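Local atomic coordinates of inositol-1-monophosphatase (Nostoc sp., PDB entry 5ZHH), a protein that probably hydrolyses inositol monophosphates to free inositol and inorganic phosphate. Residues R244-N249 against D254-A259; D215-V220 against L238-G243; H197-R202 against V220-E225; E126-A131 against A191-A196; T2-F7 against P114-I119. One frame throughout, in Å; residues are numbered along the deposited sequence.

Contact 1 (R244-N249 against D254-A259); sequences RILATN and DNLSRA
Leu-246 and Leu-256 make the tight centre of this contact, where CD1 of Leu-246 lies 3.6 Å from CD2 of Leu-256. The two side chains run past one another in opposite directions, lying alongside. The second branch of Leu-246 goes to the next helix residue, its CD2 reaching CB of Ser-257 at 3.8 Å. With OG1 set between backbone N and carbonyl carbon (chi1 74°), Thr-248 turns its methyl, not its hydroxyl, to the helix: CG2 is 3.8 Å from CD2 of Leu-256, while OG1 bonds to ND1 of His-253 and to the backbone N of Gly-250. Cutting Leu-246 back to an alanine would probably leave CD2 of Leu-256 and CB of Ser-257 without their partner methyls. Ser-257 OG is satisfied beside the packing, by Tyr-233 O and Ser-235. The loose side is the far face of the helix, where Asp-254 and Arg-258 are solvent-exposed and make no contact with the strand. Strand 245-248 and helix 254-259 run nearly antiparallel, at 149° and with their axes 9.4 Å apart: a strand, a short turn and a helix folded back over the sheet, forming part of the outer helical layer of the family's alpha-beta-alpha-beta-alpha sandwich.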
# COMPACT_ATOMS: atom_id res chain seq x y z
N ARG A 244 -15.96 32.27 3.07
CA ARG A 244 -17.10 31.37 3.00
C ARG A 244 -17.11 30.66 1.65
O ARG A 244 -16.79 31.26 0.62
CB ARG A 244 -18.43 32.10 3.21
CG ARG A 244 -18.48 32.88 4.51
CD ARG A 244 -19.77 33.65 4.70
NE ARG A 244 -19.98 33.91 6.12
CZ ARG A 244 -20.95 33.39 6.85
NH1 ARG A 244 -21.86 32.60 6.30
NH2 ARG A 244 -21.03 33.69 8.14
N ILE A 245 -17.48 29.39 1.68
CA ILE A 245 -17.48 28.56 0.47
C ILE A 245 -18.63 27.58 0.55
O ILE A 245 -18.94 27.02 1.61
CB ILE A 245 -16.12 27.85 0.30
CG1 ILE A 245 -16.14 26.99 -0.97
CG2 ILE A 245 -15.81 27.00 1.54
CD1 ILE A 245 -14.76 26.50 -1.42
N LEU A 246 -19.30 27.38 -0.59
CA LEU A 246 -20.30 26.34 -0.77
C LEU A 246 -19.89 25.52 -1.98
O LEU A 246 -19.79 26.06 -3.09
CB LEU A 246 -21.70 26.93 -0.98
CG LEU A 246 -22.79 25.96 -1.44
CD1 LEU A 246 -23.00 24.87 -0.39
CD2 LEU A 246 -24.10 26.71 -1.70
N ALA A 247 -19.64 24.22 -1.78
CA ALA A 247 -19.02 23.39 -2.81
C ALA A 247 -19.74 22.05 -2.88
O ALA A 247 -19.74 21.30 -1.90
CB ALA A 247 -17.53 23.19 -2.52
N THR A 248 -20.35 21.74 -4.03
CA THR A 248 -21.22 20.57 -4.13
C THR A 248 -21.00 19.86 -5.45
O THR A 248 -20.27 20.33 -6.33
CB THR A 248 -22.70 20.94 -4.00
OG1 THR A 248 -23.13 21.58 -5.21
CG2 THR A 248 -22.95 21.86 -2.81
N ASN A 249 -21.71 18.73 -5.61
CA ASN A 249 -21.75 18.00 -6.87
C ASN A 249 -22.52 18.74 -7.95
O ASN A 249 -22.56 18.25 -9.08
CB ASN A 249 -22.37 16.61 -6.67
CG ASN A 249 -23.83 16.65 -6.22
OD1 ASN A 249 -24.47 17.71 -6.18
ND2 ASN A 249 -24.38 15.48 -5.88
N ASP A 254 -28.47 23.98 -5.45
CA ASP A 254 -29.56 24.90 -5.15
C ASP A 254 -30.28 24.51 -3.87
O ASP A 254 -30.73 25.38 -3.12
CB ASP A 254 -30.54 24.95 -6.33
CG ASP A 254 -31.12 23.59 -6.68
OD1 ASP A 254 -30.48 22.56 -6.37
OD2 ASP A 254 -32.23 23.55 -7.27
N ASN A 255 -30.41 23.20 -3.61
CA ASN A 255 -31.10 22.76 -2.41
C ASN A 255 -30.29 23.09 -1.16
O ASN A 255 -30.84 23.57 -0.16
CB ASN A 255 -31.35 21.25 -2.48
CG ASN A 255 -32.19 20.84 -3.68
OD1 ASN A 255 -31.82 19.92 -4.40
ND2 ASN A 255 -33.30 21.52 -3.91
N LEU A 256 -28.98 22.85 -1.21
CA LEU A 256 -28.14 23.18 -0.06
C LEU A 256 -28.06 24.68 0.15
O LEU A 256 -28.08 25.16 1.29
CB LEU A 256 -26.75 22.56 -0.25
CG LEU A 256 -25.73 22.71 0.88
CD1 LEU A 256 -26.35 22.39 2.23
CD2 LEU A 256 -24.55 21.78 0.61
N SER A 257 -27.97 25.45 -0.94
CA SER A 257 -27.95 26.90 -0.80
C SER A 257 -29.23 27.41 -0.13
O SER A 257 -29.17 28.25 0.78
CB SER A 257 -27.76 27.55 -2.18
OG SER A 257 -27.81 28.96 -2.10
N ARG A 258 -30.38 26.87 -0.53
CA ARG A 258 -31.65 27.26 0.10
C ARG A 258 -31.63 26.95 1.60
O ARG A 258 -32.03 27.79 2.42
CB ARG A 258 -32.83 26.54 -0.57
CG ARG A 258 -34.15 26.79 0.18
CD ARG A 258 -35.36 26.13 -0.47
NE ARG A 258 -35.46 24.69 -0.22
CZ ARG A 258 -36.08 24.16 0.83
NH1 ARG A 258 -36.63 24.94 1.75
NH2 ARG A 258 -36.12 22.83 0.97
N ALA A 259 -31.16 25.76 1.97
CA ALA A 259 -31.08 25.41 3.39
C ALA A 259 -30.18 26.38 4.15
O ALA A 259 -30.51 26.80 5.27
CB ALA A 259 -30.59 23.98 3.55

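Contact 2 (D215-V220 against L238-G243); sequences DVVAGV and LKIATG
Val-220 and Leu-238 point at each other end-on, CG2 of the valine meeting CD2 of the leucine tip to tip at 4.1 Å. Ile-240 works differently, using two branches on two valines. With CG2 anti to its own backbone N and CG1 beside that N (chi1 -64°), the isoleucine sends its short branch to Val-216 and its long one to Val-217. The side chains of Ile-240 and Val-216 slide past each other in opposite directions, CG2 to CG2 at 4.1 Å. Against Val-217 the crossing is close to a right angle, and CD1 of Ile-240 ends 4.2 Å from CG2 of Val-217. All of this is methyl against methyl at comfortable range. It seats the connection between strands 229-231 and 245-248 against the first turns of helix 213-225, one of the two helices held between the sheets in the family's layered fold. The connection keeps its shape through a 3-10 turn at 240-242: Lys-239 O accepts from both the backbone N and OG1 of Thr-242, the hydroxyl lying in the carbonyl plane. Gly-243 closes the turn with a positive phi of 76°, its N bonded to Ile-240 O at 2.8 Å. Val-216, Val-220 and Leu-238 all also pack on Ile-245 of strand 245-248.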
# COMPACT_ATOMS: atom_id res chain seq x y z
N ASP A 215 -6.40 27.05 1.76
CA ASP A 215 -7.21 25.88 2.09
C ASP A 215 -8.05 25.41 0.90
O ASP A 215 -8.41 24.22 0.85
CB ASP A 215 -8.18 26.18 3.25
CG ASP A 215 -7.47 26.46 4.57
OD1 ASP A 215 -6.37 25.91 4.82
OD2 ASP A 215 -8.06 27.20 5.39
N VAL A 216 -8.41 26.29 -0.02
CA VAL A 216 -9.49 25.98 -0.96
C VAL A 216 -9.10 26.10 -2.43
O VAL A 216 -9.79 25.50 -3.27
CB VAL A 216 -10.74 26.84 -0.68
CG1 VAL A 216 -11.23 26.63 0.75
CG2 VAL A 216 -10.46 28.31 -0.94
N VAL A 217 -8.05 26.84 -2.79
CA VAL A 217 -7.80 27.13 -4.20
C VAL A 217 -7.61 25.84 -5.00
O VAL A 217 -8.23 25.64 -6.04
CB VAL A 217 -6.59 28.08 -4.35
CG1 VAL A 217 -6.09 28.09 -5.80
CG2 VAL A 217 -6.98 29.49 -3.92
N ALA A 218 -6.75 24.94 -4.51
CA ALA A 218 -6.53 23.69 -5.23
C ALA A 218 -7.81 22.87 -5.33
O ALA A 218 -8.12 22.33 -6.41
CB ALA A 218 -5.44 22.87 -4.54
N GLY A 219 -8.57 22.78 -4.24
CA GLY A 219 -9.78 21.98 -4.24
C GLY A 219 -10.88 22.55 -5.12
O GLY A 219 -11.69 21.80 -5.67
N VAL A 220 -10.91 23.87 -5.28
CA VAL A 220 -11.97 24.49 -6.08
C VAL A 220 -11.86 24.06 -7.54
O VAL A 220 -12.85 23.64 -8.15
CB VAL A 220 -11.94 26.02 -5.92
CG1 VAL A 220 -12.74 26.69 -7.03
CG2 VAL A 220 -12.51 26.43 -4.56
N LEU A 238 -18.30 32.72 -5.97
CA LEU A 238 -17.37 32.53 -4.87
C LEU A 238 -16.54 33.78 -4.63
O LEU A 238 -16.01 34.38 -5.57
CB LEU A 238 -16.45 31.34 -5.17
CG LEU A 238 -15.35 31.06 -4.14
CD1 LEU A 238 -15.97 30.58 -2.86
CD2 LEU A 238 -14.37 30.03 -4.68
N LYS A 239 -16.42 34.17 -3.36
CA LYS A 239 -15.57 35.28 -2.93
C LYS A 239 -14.70 34.74 -1.80
O LYS A 239 -15.08 34.78 -0.63
CB LYS A 239 -16.38 36.49 -2.49
CG LYS A 239 -17.27 37.09 -3.57
CD LYS A 239 -16.42 37.71 -4.67
CE LYS A 239 -17.28 38.28 -5.79
NZ LYS A 239 -16.63 38.13 -7.13
N ILE A 240 -13.51 34.25 -2.16
CA ILE A 240 -12.63 33.59 -1.19
C ILE A 240 -12.25 34.55 -0.07
O ILE A 240 -12.11 34.13 1.09
CB ILE A 240 -11.40 33.02 -1.92
CG1 ILE A 240 -11.83 31.94 -2.91
CG2 ILE A 240 -10.40 32.45 -0.93
CD1 ILE A 240 -10.71 31.41 -3.79
N ALA A 241 -12.14 35.84 -0.38
CA ALA A 241 -11.77 36.83 0.64
C ALA A 241 -12.78 36.87 1.78
O ALA A 241 -12.42 37.26 2.90
CB ALA A 241 -11.62 38.21 0.01
N THR A 242 -14.03 36.50 1.53
CA THR A 242 -15.03 36.46 2.59
C THR A 242 -14.85 35.27 3.52
O THR A 242 -15.46 35.25 4.59
CB THR A 242 -16.44 36.43 2.00
OG1 THR A 242 -16.64 35.19 1.31
CG2 THR A 242 -16.66 37.59 1.05
N GLY A 243 -14.04 34.29 3.13
CA GLY A 243 -13.83 33.10 3.94
C GLY A 243 -14.96 32.10 3.93
O GLY A 243 -14.90 31.13 4.69

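Contact 3 (H197-R202 against V220-E225)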
# COMPACT_ATOMS: atom_id res chain seq x y z
N HIS A 197 -12.99 15.25 -1.41
CA HIS A 197 -14.03 14.23 -1.23
C HIS A 197 -15.31 14.59 -2.00
O HIS A 197 -16.02 13.69 -2.44
CB HIS A 197 -14.35 14.04 0.25
CG HIS A 197 -13.25 13.37 1.02
ND1 HIS A 197 -12.06 12.98 0.44
CD2 HIS A 197 -13.17 13.02 2.32
CE1 HIS A 197 -11.30 12.42 1.36
NE2 HIS A 197 -11.95 12.43 2.51
N VAL A 198 -15.64 15.87 -2.12
CA VAL A 198 -16.72 16.23 -3.04
C VAL A 198 -16.32 15.89 -4.47
O VAL A 198 -17.12 15.37 -5.26
CB VAL A 198 -17.11 17.71 -2.90
CG1 VAL A 198 -18.38 18.00 -3.72
CG2 VAL A 198 -17.35 18.08 -1.45
N ALA A 199 -15.07 16.16 -4.82
CA ALA A 199 -14.62 15.98 -6.20
C ALA A 199 -14.74 14.53 -6.66
O ALA A 199 -15.07 14.27 -7.82
CB ALA A 199 -13.18 16.47 -6.36
N CYS A 200 -14.48 13.57 -5.78
CA CYS A 200 -14.55 12.17 -6.17
C CYS A 200 -15.84 11.48 -5.74
O CYS A 200 -15.96 10.27 -5.90
CB CYS A 200 -13.33 11.40 -5.65
SG CYS A 200 -13.16 11.32 -3.86
N GLY A 201 -16.81 12.23 -5.21
CA GLY A 201 -18.13 11.71 -4.94
C GLY A 201 -18.31 11.04 -3.59
O GLY A 201 -19.39 10.48 -3.34
N ARG A 202 -17.32 11.12 -2.70
CA ARG A 202 -17.46 10.50 -1.38
C ARG A 202 -18.43 11.26 -0.49
O ARG A 202 -19.00 10.68 0.44
CB ARG A 202 -16.09 10.41 -0.71
CG ARG A 202 -15.17 9.35 -1.34
CD ARG A 202 -13.74 9.56 -0.89
NE ARG A 202 -12.83 8.61 -1.52
CZ ARG A 202 -11.53 8.53 -1.24
NH1 ARG A 202 -10.78 7.63 -1.87
NH2 ARG A 202 -10.99 9.35 -0.36
N VAL A 220 -10.91 23.87 -5.28
CA VAL A 220 -11.97 24.49 -6.08
C VAL A 220 -11.86 24.06 -7.54
O VAL A 220 -12.85 23.64 -8.15
CB VAL A 220 -11.94 26.02 -5.92
CG1 VAL A 220 -12.74 26.69 -7.03
CG2 VAL A 220 -12.51 26.43 -4.56
N ILE A 221 -10.66 24.15 -8.12
CA ILE A 221 -10.53 23.77 -9.52
C ILE A 221 -10.66 22.26 -9.69
O ILE A 221 -11.25 21.79 -10.67
CB ILE A 221 -9.21 24.31 -10.12
CG1 ILE A 221 -9.10 23.95 -11.60
CG2 ILE A 221 -7.98 23.78 -9.38
CD1 ILE A 221 -10.23 24.52 -12.47
N LEU A 222 -10.13 21.49 -8.74
CA LEU A 222 -10.33 20.04 -8.74
C LEU A 222 -11.81 19.69 -8.81
O LEU A 222 -12.24 18.88 -9.63
CB LEU A 222 -9.72 19.43 -7.49
CG LEU A 222 -9.82 17.90 -7.38
CD1 LEU A 222 -8.81 17.26 -8.34
CD2 LEU A 222 -9.60 17.43 -5.95
N LEU A 223 -12.61 20.32 -7.94
CA LEU A 223 -14.03 20.01 -7.89
C LEU A 223 -14.73 20.44 -9.17
O LEU A 223 -15.55 19.71 -9.72
CB LEU A 223 -14.67 20.68 -6.67
CG LEU A 223 -16.19 20.58 -6.55
CD1 LEU A 223 -16.59 19.12 -6.58
CD2 LEU A 223 -16.67 21.22 -5.26
N GLU A 224 -14.39 21.63 -9.68
CA GLU A 224 -15.01 22.10 -10.92
C GLU A 224 -14.67 21.19 -12.09
O GLU A 224 -15.55 20.85 -12.90
CB GLU A 224 -14.59 23.54 -11.20
CG GLU A 224 -15.18 24.54 -10.20
CD GLU A 224 -14.71 25.96 -10.46
OE1 GLU A 224 -15.48 26.89 -10.16
OE2 GLU A 224 -13.59 26.14 -10.97
N GLU A 225 -13.41 20.76 -12.20
CA GLU A 225 -13.03 19.83 -13.26
C GLU A 225 -13.74 18.49 -13.11
O GLU A 225 -13.99 17.81 -14.11
CB GLU A 225 -11.51 19.65 -13.29
CG GLU A 225 -10.77 20.78 -13.99
CD GLU A 225 -11.17 20.93 -15.45
OE1 GLU A 225 -11.04 19.94 -16.20
OE2 GLU A 225 -11.62 22.03 -15.83
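The flat group at this end of helix 191-199, the His-197 ring, stays out of the joint that Val-198 and Ala-199 make with Leu-222 and Leu-223: one of its faces carries CD of Arg-202, 4.0 Å above the plane and offset toward the rim. The joint itself is aliphatic. Ala-199 is received by two leucines coming from different sides, CD2 of Leu-222 reaching its CB at 3.7 Å and CD1 of Leu-223 reaching its CA at 3.7 Å. That same CD1 touches Val-198, 3.6 Å from its CG1, which stands anti to the valine N (chi1 -172°) and meets the leucine obliquely. With only a methyl on Ala-199, the CA atoms of Ala-199 and Leu-223 come within 4.4 Å, so the two backbones nearly touch. The helix stops just beyond: Gly-201 N bonds to Val-198 O, and Arg-202 N makes a weak bond to His-197 O, the pattern of a Schellman motif with Gly-201 at a positive phi of 86°. Polar groups are kept at the borders. Arg-202, in the loop after the helix, forms a salt bridge with Glu-126, and both carboxylate oxygens of Glu-225 accept backbone N-H groups, from Gly-133 and Gly-135. The chemistry implies a buried, aliphatic joint held by van der Waals contact, its closeness permitted by the small side chain of Ala-199, with the polar ends of Arg-202 and Glu-225 engaged outside it.

Contact 4 (E126-A131 against A191-A196); sequences ELFRGA and AALDLA
With CG beside its own backbone N (chi1 -61°) and the ring plane nearly perpendicular to the plane through CA, CB and CG (chi2 87°), Phe-128 presents a flat face to the methyl of Ala-196. CB of Ala-196 stands over the middle of that face, 3.6 Å from the ring centroid and just 5° off the normal, a well-centred CH-pi contact. All six ring carbons are therefore almost equally far from the methyl, from 3.8 Å at CG to 4.0 Å at CZ. Leu-193, one helical turn earlier, joins from an oblique angle, its CD2 coming 4.4 Å from CE1 of Phe-128 in a looser touch. The three touching residues are all buried. A serine in place of Phe-128 would probably leave the Ala-196 methyl over a gap and a hydroxyl among apolar groups, with Leu-193 losing its neighbour as well. Further round, the ring touches Ile-143 and Cys-200, and CB of Phe-128 lies 3.6 Å from CD2 of Leu-222. Strand 126-131 sits in the large sheet between strands 113-121 and 135-138, and helix 191-199 lies between that sheet and the smaller one, where Ala-191 and Leu-195 rest on Tyr-206 of strand 205-208.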
# COMPACT_ATOMS: atom_id res chain seq x y z
N GLU A 126 -3.15 9.33 -1.32
CA GLU A 126 -4.17 9.72 -2.28
C GLU A 126 -3.78 11.05 -2.89
O GLU A 126 -3.69 12.06 -2.18
CB GLU A 126 -5.55 9.78 -1.63
CG GLU A 126 -6.07 8.40 -1.27
CD GLU A 126 -7.54 8.41 -0.91
OE1 GLU A 126 -8.22 7.39 -1.17
OE2 GLU A 126 -8.02 9.44 -0.40
N LEU A 127 -3.56 11.05 -4.21
CA LEU A 127 -3.07 12.20 -4.95
C LEU A 127 -4.20 12.72 -5.84
O LEU A 127 -4.57 12.06 -6.81
CB LEU A 127 -1.85 11.80 -5.78
CG LEU A 127 -1.26 12.85 -6.71
CD1 LEU A 127 -0.75 14.02 -5.90
CD2 LEU A 127 -0.13 12.23 -7.57
N PHE A 128 -4.76 13.88 -5.49
CA PHE A 128 -5.82 14.49 -6.28
C PHE A 128 -5.22 15.57 -7.16
O PHE A 128 -4.45 16.42 -6.69
CB PHE A 128 -6.90 15.09 -5.37
CG PHE A 128 -7.59 14.07 -4.49
CD1 PHE A 128 -7.07 13.73 -3.25
CD2 PHE A 128 -8.77 13.46 -4.91
CE1 PHE A 128 -7.69 12.78 -2.44
CE2 PHE A 128 -9.41 12.53 -4.09
CZ PHE A 128 -8.87 12.18 -2.86
N ARG A 129 -5.57 15.56 -8.44
CA ARG A 129 -4.98 16.48 -9.40
C ARG A 129 -6.04 16.99 -10.35
O ARG A 129 -6.88 16.23 -10.83
CB ARG A 129 -3.84 15.80 -10.20
CG ARG A 129 -2.59 15.53 -9.37
CD ARG A 129 -1.70 14.48 -10.01
NE ARG A 129 -1.20 14.85 -11.34
CZ ARG A 129 -1.69 14.35 -12.47
NH1 ARG A 129 -2.70 13.49 -12.42
NH2 ARG A 129 -1.18 14.71 -13.65
N GLY A 130 -6.01 18.30 -10.61
CA GLY A 130 -6.94 18.90 -11.54
C GLY A 130 -6.38 20.18 -12.11
O GLY A 130 -5.60 20.88 -11.46
N ALA A 131 -6.77 20.47 -13.35
CA ALA A 131 -6.40 21.73 -13.99
C ALA A 131 -7.46 22.06 -15.03
O ALA A 131 -8.07 21.16 -15.62
CB ALA A 131 -5.01 21.66 -14.64
N ALA A 191 -10.11 21.01 5.27
CA ALA A 191 -10.95 21.62 4.23
C ALA A 191 -10.51 21.19 2.83
O ALA A 191 -11.36 20.98 1.95
CB ALA A 191 -10.94 23.14 4.37
N ALA A 192 -9.20 21.07 2.60
CA ALA A 192 -8.74 20.65 1.28
C ALA A 192 -9.20 19.23 0.97
O ALA A 192 -9.69 18.96 -0.13
CB ALA A 192 -7.21 20.76 1.18
N LEU A 193 -9.07 18.32 1.94
CA LEU A 193 -9.55 16.96 1.72
C LEU A 193 -11.07 16.92 1.60
O LEU A 193 -11.60 16.09 0.86
CB LEU A 193 -9.08 16.04 2.84
CG LEU A 193 -7.61 15.63 2.72
CD1 LEU A 193 -7.17 14.76 3.90
CD2 LEU A 193 -7.36 14.91 1.40
N ASP A 194 -11.78 17.81 2.31
CA ASP A 194 -13.22 17.86 2.14
C ASP A 194 -13.59 18.19 0.70
O ASP A 194 -14.45 17.54 0.10
CB ASP A 194 -13.84 18.86 3.11
CG ASP A 194 -13.75 18.41 4.56
OD1 ASP A 194 -13.57 17.19 4.79
OD2 ASP A 194 -13.90 19.25 5.47
N LEU A 195 -12.90 19.17 0.10
CA LEU A 195 -13.14 19.50 -1.30
C LEU A 195 -12.80 18.32 -2.21
O LEU A 195 -13.55 18.01 -3.15
CB LEU A 195 -12.31 20.73 -1.68
CG LEU A 195 -12.90 22.03 -1.11
CD1 LEU A 195 -11.84 23.11 -1.03
CD2 LEU A 195 -14.05 22.48 -1.99
N ALA A 196 -11.67 17.65 -1.94
CA ALA A 196 -11.31 16.46 -2.71
C ALA A 196 -12.35 15.36 -2.58
O ALA A 196 -12.58 14.61 -3.54
CB ALA A 196 -9.94 15.96 -2.25

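Contact 5 (T2-F7 against P114-I119)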
# COMPACT_ATOMS: atom_id res chain seq x y z
N THR A 2 -1.30 21.58 -21.61
CA THR A 2 0.07 21.90 -22.02
C THR A 2 0.61 23.07 -21.20
O THR A 2 1.54 22.90 -20.41
CB THR A 2 0.18 22.19 -23.52
OG1 THR A 2 -0.06 20.97 -24.25
CG2 THR A 2 1.57 22.74 -23.86
N ASN A 3 0.10 24.28 -21.43
CA ASN A 3 0.52 25.39 -20.58
C ASN A 3 0.16 25.09 -19.13
O ASN A 3 1.03 25.10 -18.25
CB ASN A 3 -0.16 26.68 -21.06
CG ASN A 3 0.57 27.94 -20.62
OD1 ASN A 3 1.39 27.90 -19.69
ND2 ASN A 3 0.26 29.06 -21.26
N LEU A 4 -1.10 24.72 -18.89
CA LEU A 4 -1.53 24.35 -17.55
C LEU A 4 -0.95 23.00 -17.14
O LEU A 4 -0.74 22.75 -15.95
CB LEU A 4 -3.06 24.33 -17.47
CG LEU A 4 -3.65 25.73 -17.60
CD1 LEU A 4 -5.17 25.70 -17.55
CD2 LEU A 4 -3.08 26.65 -16.53
N GLN A 5 -0.73 22.11 -18.11
CA GLN A 5 -0.14 20.81 -17.81
C GLN A 5 1.26 20.96 -17.23
O GLN A 5 1.65 20.21 -16.33
CB GLN A 5 -0.10 19.95 -19.08
CG GLN A 5 0.38 18.54 -18.86
CD GLN A 5 -0.64 17.69 -18.13
OE1 GLN A 5 -1.77 17.53 -18.60
NE2 GLN A 5 -0.25 17.14 -16.98
N THR A 6 2.04 21.92 -17.73
CA THR A 6 3.36 22.18 -17.17
C THR A 6 3.25 22.62 -15.71
O THR A 6 4.00 22.15 -14.85
CB THR A 6 4.08 23.23 -18.01
OG1 THR A 6 4.36 22.69 -19.30
CG2 THR A 6 5.39 23.66 -17.35
N PHE A 7 2.30 23.52 -15.41
CA PHE A 7 2.07 23.92 -14.03
C PHE A 7 1.66 22.73 -13.17
O PHE A 7 2.14 22.56 -12.05
CB PHE A 7 0.99 25.00 -13.96
CG PHE A 7 1.35 26.26 -14.68
CD1 PHE A 7 2.67 26.68 -14.74
CD2 PHE A 7 0.38 27.03 -15.29
CE1 PHE A 7 3.00 27.85 -15.41
CE2 PHE A 7 0.71 28.20 -15.96
CZ PHE A 7 2.02 28.61 -16.01
N PRO A 114 -8.84 30.18 -9.58
CA PRO A 114 -8.20 28.86 -9.43
C PRO A 114 -8.18 28.10 -10.75
O PRO A 114 -9.21 27.90 -11.39
CB PRO A 114 -9.09 28.15 -8.39
CG PRO A 114 -9.79 29.27 -7.65
CD PRO A 114 -10.00 30.34 -8.69
N GLN A 115 -6.98 27.67 -11.16
CA GLN A 115 -6.81 26.99 -12.44
C GLN A 115 -6.00 25.70 -12.37
O GLN A 115 -6.11 24.88 -13.29
CB GLN A 115 -6.16 27.92 -13.47
CG GLN A 115 -7.04 29.08 -13.91
CD GLN A 115 -8.15 28.64 -14.85
OE1 GLN A 115 -7.97 28.60 -16.07
NE2 GLN A 115 -9.32 28.33 -14.30
N VAL A 116 -5.16 25.52 -11.35
CA VAL A 116 -4.40 24.29 -11.17
C VAL A 116 -4.47 23.90 -9.71
O VAL A 116 -4.30 24.74 -8.82
CB VAL A 116 -2.92 24.45 -11.60
CG1 VAL A 116 -2.17 23.14 -11.38
CG2 VAL A 116 -2.82 24.89 -13.05
N GLY A 117 -4.70 22.61 -9.45
CA GLY A 117 -4.78 22.16 -8.08
C GLY A 117 -4.24 20.77 -7.85
O GLY A 117 -4.53 19.84 -8.61
N VAL A 118 -3.42 20.62 -6.81
CA VAL A 118 -2.95 19.31 -6.36
C VAL A 118 -3.16 19.22 -4.86
O VAL A 118 -2.77 20.13 -4.12
CB VAL A 118 -1.47 19.06 -6.71
CG1 VAL A 118 -1.06 17.71 -6.19
CG2 VAL A 118 -1.26 19.12 -8.23
N ILE A 119 -3.78 18.13 -4.42
CA ILE A 119 -4.01 17.85 -3.01
C ILE A 119 -3.51 16.44 -2.75
O ILE A 119 -3.97 15.49 -3.40
CB ILE A 119 -5.49 17.99 -2.63
CG1 ILE A 119 -5.93 19.44 -2.85
CG2 ILE A 119 -5.73 17.57 -1.18
CD1 ILE A 119 -7.46 19.62 -2.84
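Leu-4 and Val-116 mark the closest backbone approach, their CA atoms 7.0 Å apart, where helix 3-7 runs over strand 114-119 at 35° with the axes 8.8 Å apart. With chi1 180° placing CG1 anti to N, CG2 of Val-116 sits between two helix side chains. It lies 3.9 Å from CD2 of Leu-4, the two side chains sliding past in opposite directions, and 3.9 Å from CB of Phe-7. It meets the Phe-7 ring at the edge, near the ring plane; one ring face is occupied by the carbonyl O of Asn-3, toward the rim. Gln-115 also turns to this side, because it and Val-116 form a classic beta bulge opposite Leu-108. Its amide folds back, NE2 donating to Pro-114 O at 2.9 Å with a 159° angle at the hydrogen, from above the carbonyl plane. OE1 of Gln-115 then comes 4.3 Å from CD1 of Leu-4, a loose touch. Phe-7 continues inward to Phe-62, edge-to-face. Thr-6 bonds to Arg-60 of a third subunit, so this helix also borders an interface. Helix 3-25 lies on the outer face of the large sheet, whose inner face at Pro-114 and Ile-119 is packed by helix 213-225.

Overall arrangement
The contacts step through the layers of the sandwich. Contact 5 puts helix 3-25 on the outside of the large sheet; contact 4 joins that sheet to inner helix 191-199, the neighbouring strands 113-121 and 126-131 linking the two. Contact 3 pairs 191-199 with helix 213-225, which contact 2 binds to the loop ahead of strand 245-248, and contact 1 adds the outer helix beyond the small sheet. Contacts 3 and 4 are nearest, centres about 7 Å apart; the centres of contacts 1 and 5 are about 26 Å apart. Along the chain contact 5 closes first, then 4, then the interleaved 3 and 2, which share Val-220, then 1. The two inner helices thus bind both sheets into one body.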